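Long-range contact in hypothetical ntf2-like protein (Bacteroides fragilis, PDB 3SBU), which is of unknown function but has an NTF2-like, cystatin-like fold and belongs to the DUF4348 family: residues R58-P64 against A135-I141. Residues are numbered along the deposited sequence; the frame is centred on the assembly and turned at random.
Sequences RVVFPLP and AWMLEAI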
ATOM      1  N   ARG A  58       3.337 -33.245  21.524  1.00 88.27           N
ATOM      2  CA  ARG A  58       2.001 -32.659  21.682  1.00 83.74           C
ATOM      3  C   ARG A  58       0.937 -33.262  20.753  1.00 83.43           C
ATOM      4  O   ARG A  58      -0.110 -32.643  20.554  1.00 78.58           O
ATOM      5  CB  ARG A  58       2.025 -31.110  21.532  1.00 80.80           C
ATOM      6  CG  ARG A  58       3.278 -30.384  22.055  1.00 90.23           C
ATOM      7  CD  ARG A  58       3.592 -30.584  23.532  1.00102.35           C
ATOM      8  NE  ARG A  58       2.651 -29.855  24.371  1.00111.70           N
ATOM      9  CZ  ARG A  58       2.895 -28.679  24.934  1.00119.31           C
ATOM     10  NH1 ARG A  58       4.086 -28.107  24.808  1.00102.03           N
ATOM     11  NH2 ARG A  58       1.964 -28.080  25.652  1.00105.83           N
ATOM     12  N   VAL A  59       1.161 -34.486  20.250  1.00 81.67           N
ATOM     13  CA  VAL A  59       0.169 -35.195  19.437  1.00 79.48           C
ATOM     14  C   VAL A  59      -0.253 -36.433  20.235  1.00 88.51           C
ATOM     15  O   VAL A  59       0.612 -37.211  20.665  1.00 93.08           O
ATOM     16  CB  VAL A  59       0.658 -35.531  18.001  1.00 82.37           C
ATOM     17  CG1 VAL A  59      -0.444 -36.199  17.181  1.00 80.59           C
ATOM     18  CG2 VAL A  59       1.156 -34.284  17.277  1.00 79.86           C
ATOM     19  N   VAL A  60      -1.569 -36.582  20.488  1.00 84.61           N
ATOM     20  CA  VAL A  60      -2.121 -37.741  21.209  1.00 87.79           C
ATOM     21  C   VAL A  60      -2.011 -38.950  20.272  1.00 94.37           C
ATOM     22  O   VAL A  60      -2.425 -38.852  19.119  1.00 91.70           O
ATOM     23  CB  VAL A  60      -3.586 -37.503  21.703  1.00 89.96           C
ATOM     24  CG1 VAL A  60      -4.245 -38.804  22.174  1.00 92.31           C
ATOM     25  CG2 VAL A  60      -3.638 -36.455  22.807  1.00 88.68           C
ATOM     26  N   PHE A  61      -1.411 -40.057  20.745  1.00 95.62           N
ATOM     27  CA  PHE A  61      -1.250 -41.272  19.947  1.00 97.72           C
ATOM     28  C   PHE A  61      -1.881 -42.489  20.637  1.00105.42           C
ATOM     29  O   PHE A  61      -1.687 -42.639  21.847  1.00107.56           O
ATOM     30  CB  PHE A  61       0.234 -41.553  19.639  1.00102.20           C
ATOM     31  CG  PHE A  61       0.867 -40.587  18.664  1.00101.08           C
ATOM     32  CD1 PHE A  61       0.455 -40.541  17.336  1.00100.45           C
ATOM     33  CD2 PHE A  61       1.893 -39.738  19.067  1.00103.25           C
ATOM     34  CE1 PHE A  61       1.050 -39.659  16.432  1.00 99.41           C
ATOM     35  CE2 PHE A  61       2.483 -38.851  18.165  1.00104.03           C
ATOM     36  CZ  PHE A  61       2.065 -38.826  16.848  1.00 99.66           C
ATOM     37  N   PRO A  62      -2.592 -43.393  19.901  1.00102.26           N
ATOM     38  CA  PRO A  62      -2.948 -43.311  18.463  1.00 99.35           C
ATOM     39  C   PRO A  62      -3.892 -42.127  18.236  1.00 96.25           C
ATOM     40  O   PRO A  62      -4.798 -41.900  19.051  1.00 94.99           O
ATOM     41  CB  PRO A  62      -3.599 -44.671  18.180  1.00103.30           C
ATOM     42  CG  PRO A  62      -4.149 -45.118  19.508  1.00109.90           C
ATOM     43  CD  PRO A  62      -3.193 -44.580  20.544  1.00106.76           C
ATOM     44  N   LEU A  63      -3.623 -41.322  17.190  1.00 87.69           N
ATOM     45  CA  LEU A  63      -4.406 -40.117  16.901  1.00 81.56           C
ATOM     46  C   LEU A  63      -5.680 -40.441  16.129  1.00 81.99           C
ATOM     47  O   LEU A  63      -5.602 -40.913  14.991  1.00 82.31           O
ATOM     48  CB  LEU A  63      -3.566 -39.076  16.132  1.00 79.52           C
ATOM     49  CG  LEU A  63      -4.230 -37.709  15.828  1.00 78.70           C
ATOM     50  CD1 LEU A  63      -4.206 -36.775  17.053  1.00 77.96           C
ATOM     51  CD2 LEU A  63      -3.548 -37.032  14.669  1.00 77.11           C
ATOM     52  N   PRO A  64      -6.866 -40.195  16.722  1.00 76.53           N
ATOM     53  CA  PRO A  64      -8.114 -40.403  15.962  1.00 75.49           C
ATOM     54  C   PRO A  64      -8.150 -39.496  14.725  1.00 76.88           C
ATOM     55  O   PRO A  64      -7.956 -38.289  14.852  1.00 73.43           O
ATOM     56  CB  PRO A  64      -9.218 -40.030  16.964  1.00 76.52           C
ATOM     57  CG  PRO A  64      -8.557 -39.979  18.296  1.00 82.44           C
ATOM     58  CD  PRO A  64      -7.131 -39.630  18.057  1.00 78.16           C
ATOM     59  N   ALA A 135      -1.342 -27.468  28.899  1.00 84.57           N
ATOM     60  CA  ALA A 135      -0.524 -27.946  27.788  1.00 83.58           C
ATOM     61  C   ALA A 135      -1.378 -28.293  26.542  1.00 83.24           C
ATOM     62  O   ALA A 135      -2.200 -29.218  26.594  1.00 82.37           O
ATOM     63  CB  ALA A 135       0.287 -29.156  28.231  1.00 88.30           C
ATOM     64  N   TRP A 136      -1.171 -27.550  25.424  1.00 76.49           N
ATOM     65  CA  TRP A 136      -1.910 -27.746  24.159  1.00 72.89           C
ATOM     66  C   TRP A 136      -1.523 -29.055  23.481  1.00 77.31           C
ATOM     67  O   TRP A 136      -0.336 -29.337  23.295  1.00 80.16           O
ATOM     68  CB  TRP A 136      -1.696 -26.579  23.194  1.00 68.66           C
ATOM     69  CG  TRP A 136      -2.399 -25.316  23.578  1.00 66.98           C
ATOM     70  CD1 TRP A 136      -1.844 -24.212  24.162  1.00 69.85           C
ATOM     71  CD2 TRP A 136      -3.792 -25.028  23.415  1.00 64.09           C
ATOM     72  NE1 TRP A 136      -2.807 -23.252  24.368  1.00 66.53           N
ATOM     73  CE2 TRP A 136      -4.013 -23.727  23.922  1.00 66.38           C
ATOM     74  CE3 TRP A 136      -4.884 -25.749  22.896  1.00 63.97           C
ATOM     75  CZ2 TRP A 136      -5.283 -23.129  23.924  1.00 63.44           C
ATOM     76  CZ3 TRP A 136      -6.138 -25.152  22.886  1.00 62.79           C
ATOM     77  CH2 TRP A 136      -6.330 -23.858  23.398  1.00 62.30           C
HETATM   78  N   MSE A 137      -2.536 -29.870  23.147  1.00 71.18           N
HETATM   79  CA  MSE A 137      -2.374 -31.182  22.514  1.00 71.47           C
HETATM   80  C   MSE A 137      -3.247 -31.320  21.265  1.00 74.20           C
HETATM   81  O   MSE A 137      -4.390 -30.863  21.276  1.00 71.43           O
HETATM   82  CB  MSE A 137      -2.769 -32.317  23.493  1.00 75.61           C
HETATM   83  CG  MSE A 137      -2.009 -32.333  24.818  1.00 84.35           C
HETATM   84 SE   MSE A 137      -0.188 -32.958  24.666  0.75 95.26          SE
HETATM   85  CE  MSE A 137      -0.505 -34.828  24.235  1.00 94.12           C
ATOM     86  N   LEU A 138      -2.741 -32.007  20.219  1.00 70.76           N
ATOM     87  CA  LEU A 138      -3.545 -32.335  19.043  1.00 67.75           C
ATOM     88  C   LEU A 138      -4.324 -33.596  19.421  1.00 73.77           C
ATOM     89  O   LEU A 138      -3.722 -34.612  19.775  1.00 76.20           O
ATOM     90  CB  LEU A 138      -2.695 -32.510  17.763  1.00 67.45           C
ATOM     91  CG  LEU A 138      -3.454 -32.934  16.482  1.00 68.83           C
ATOM     92  CD1 LEU A 138      -4.452 -31.880  16.047  1.00 64.47           C
ATOM     93  CD2 LEU A 138      -2.499 -33.228  15.357  1.00 68.90           C
ATOM     94  N   GLU A 139      -5.657 -33.493  19.430  1.00 68.89           N
ATOM     95  CA  GLU A 139      -6.556 -34.562  19.865  1.00 69.97           C
ATOM     96  C   GLU A 139      -7.130 -35.377  18.723  1.00 75.49           C
ATOM     97  O   GLU A 139      -7.374 -36.563  18.920  1.00 79.61           O
ATOM     98  CB  GLU A 139      -7.721 -33.968  20.684  1.00 69.67           C
ATOM     99  CG  GLU A 139      -7.298 -33.319  21.992  1.00 76.04           C
ATOM    100  CD  GLU A 139      -6.800 -34.230  23.098  1.00 89.46           C
ATOM    101  OE1 GLU A 139      -7.269 -35.387  23.190  1.00 80.75           O
ATOM    102  OE2 GLU A 139      -5.957 -33.769  23.899  1.00 87.07           O
ATOM    103  N   ALA A 140      -7.403 -34.750  17.561  1.00 68.88           N
ATOM    104  CA  ALA A 140      -8.007 -35.402  16.396  1.00 68.40           C
ATOM    105  C   ALA A 140      -7.856 -34.562  15.137  1.00 69.24           C
ATOM    106  O   ALA A 140      -7.637 -33.349  15.209  1.00 68.23           O
ATOM    107  CB  ALA A 140      -9.500 -35.660  16.648  1.00 68.56           C
ATOM    108  N   ILE A 141      -7.999 -35.206  13.993  1.00 63.91           N
ATOM    109  CA  ILE A 141      -8.012 -34.559  12.685  1.00 60.94           C
ATOM    110  C   ILE A 141      -9.223 -35.102  11.973  1.00 61.64           C
ATOM    111  O   ILE A 141      -9.439 -36.305  12.017  1.00 62.77           O
ATOM    112  CB  ILE A 141      -6.698 -34.750  11.850  1.00 65.15           C
ATOM    113  CG1 ILE A 141      -5.484 -34.082  12.537  1.00 65.86           C
ATOM    114  CG2 ILE A 141      -6.869 -34.201  10.407  1.00 63.62           C
ATOM    115  CD1 ILE A 141      -4.125 -34.460  11.939  1.00 68.39           C
TER
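Arg58 O is gripped by two groups of the strand. It accepts a nearly straight hydrogen bond from Leu138 N (2.7 Å), coming almost head-on to the carbonyl. Met137 CA adds a CA-H...O contact. Leu138 O in turn takes the N-H of Val60, N to O 3.0 Å. These two bonds flank Val59 and make a single parallel bridge between Val59 and Leu138.

The Arg58 side chain bends at chi2 and chi3 and runs back along the strand. Its NE comes to 3.2 Å from Trp136 O, and NH2 of Arg58 comes to 3.3 Å from Ala135 CB. The selenium of Met137, a selenomethionine, sits at the edge of the guanidinium, near its plane. Asp38 ties both segments together: it forms a salt bridge with Arg58 NH2 and accepts a hydrogen bond from Trp136 N.

Val60 CG2 meets the Met137 methyl CE at 3.8 Å and also touches the carboxylate of Glu139, whose chain folds back at chi2 (-70°). The chi1 of Leu63 (-176°) carries CG away from the backbone N, which lets its two methyls reach Leu138 and Ile141. The side chains of Leu63 and Leu138 cross at about a right angle. Leu63 CD1 lies 4.0 Å from Leu138 CG, and Leu63 CD2 lies 3.8 Å from Ile141 CD1. Val59 lies alongside Leu138 and points the same way.

After the cis peptide before Pro62, the loop returns to the strand. Pro64 O accepts a hydrogen bond from Ile141 N, 3.2 Å, lying in the carbonyl plane. This bond leads into the parallel pairing of strand 65-67 with strand 136-143, which Ile141 continues by bonding to Tyr66. Strand 128-131 pairs antiparallel with the other edge of 136-143. Helix 41-50 packs against Arg58 and Val59 through Phe44 and Phe48.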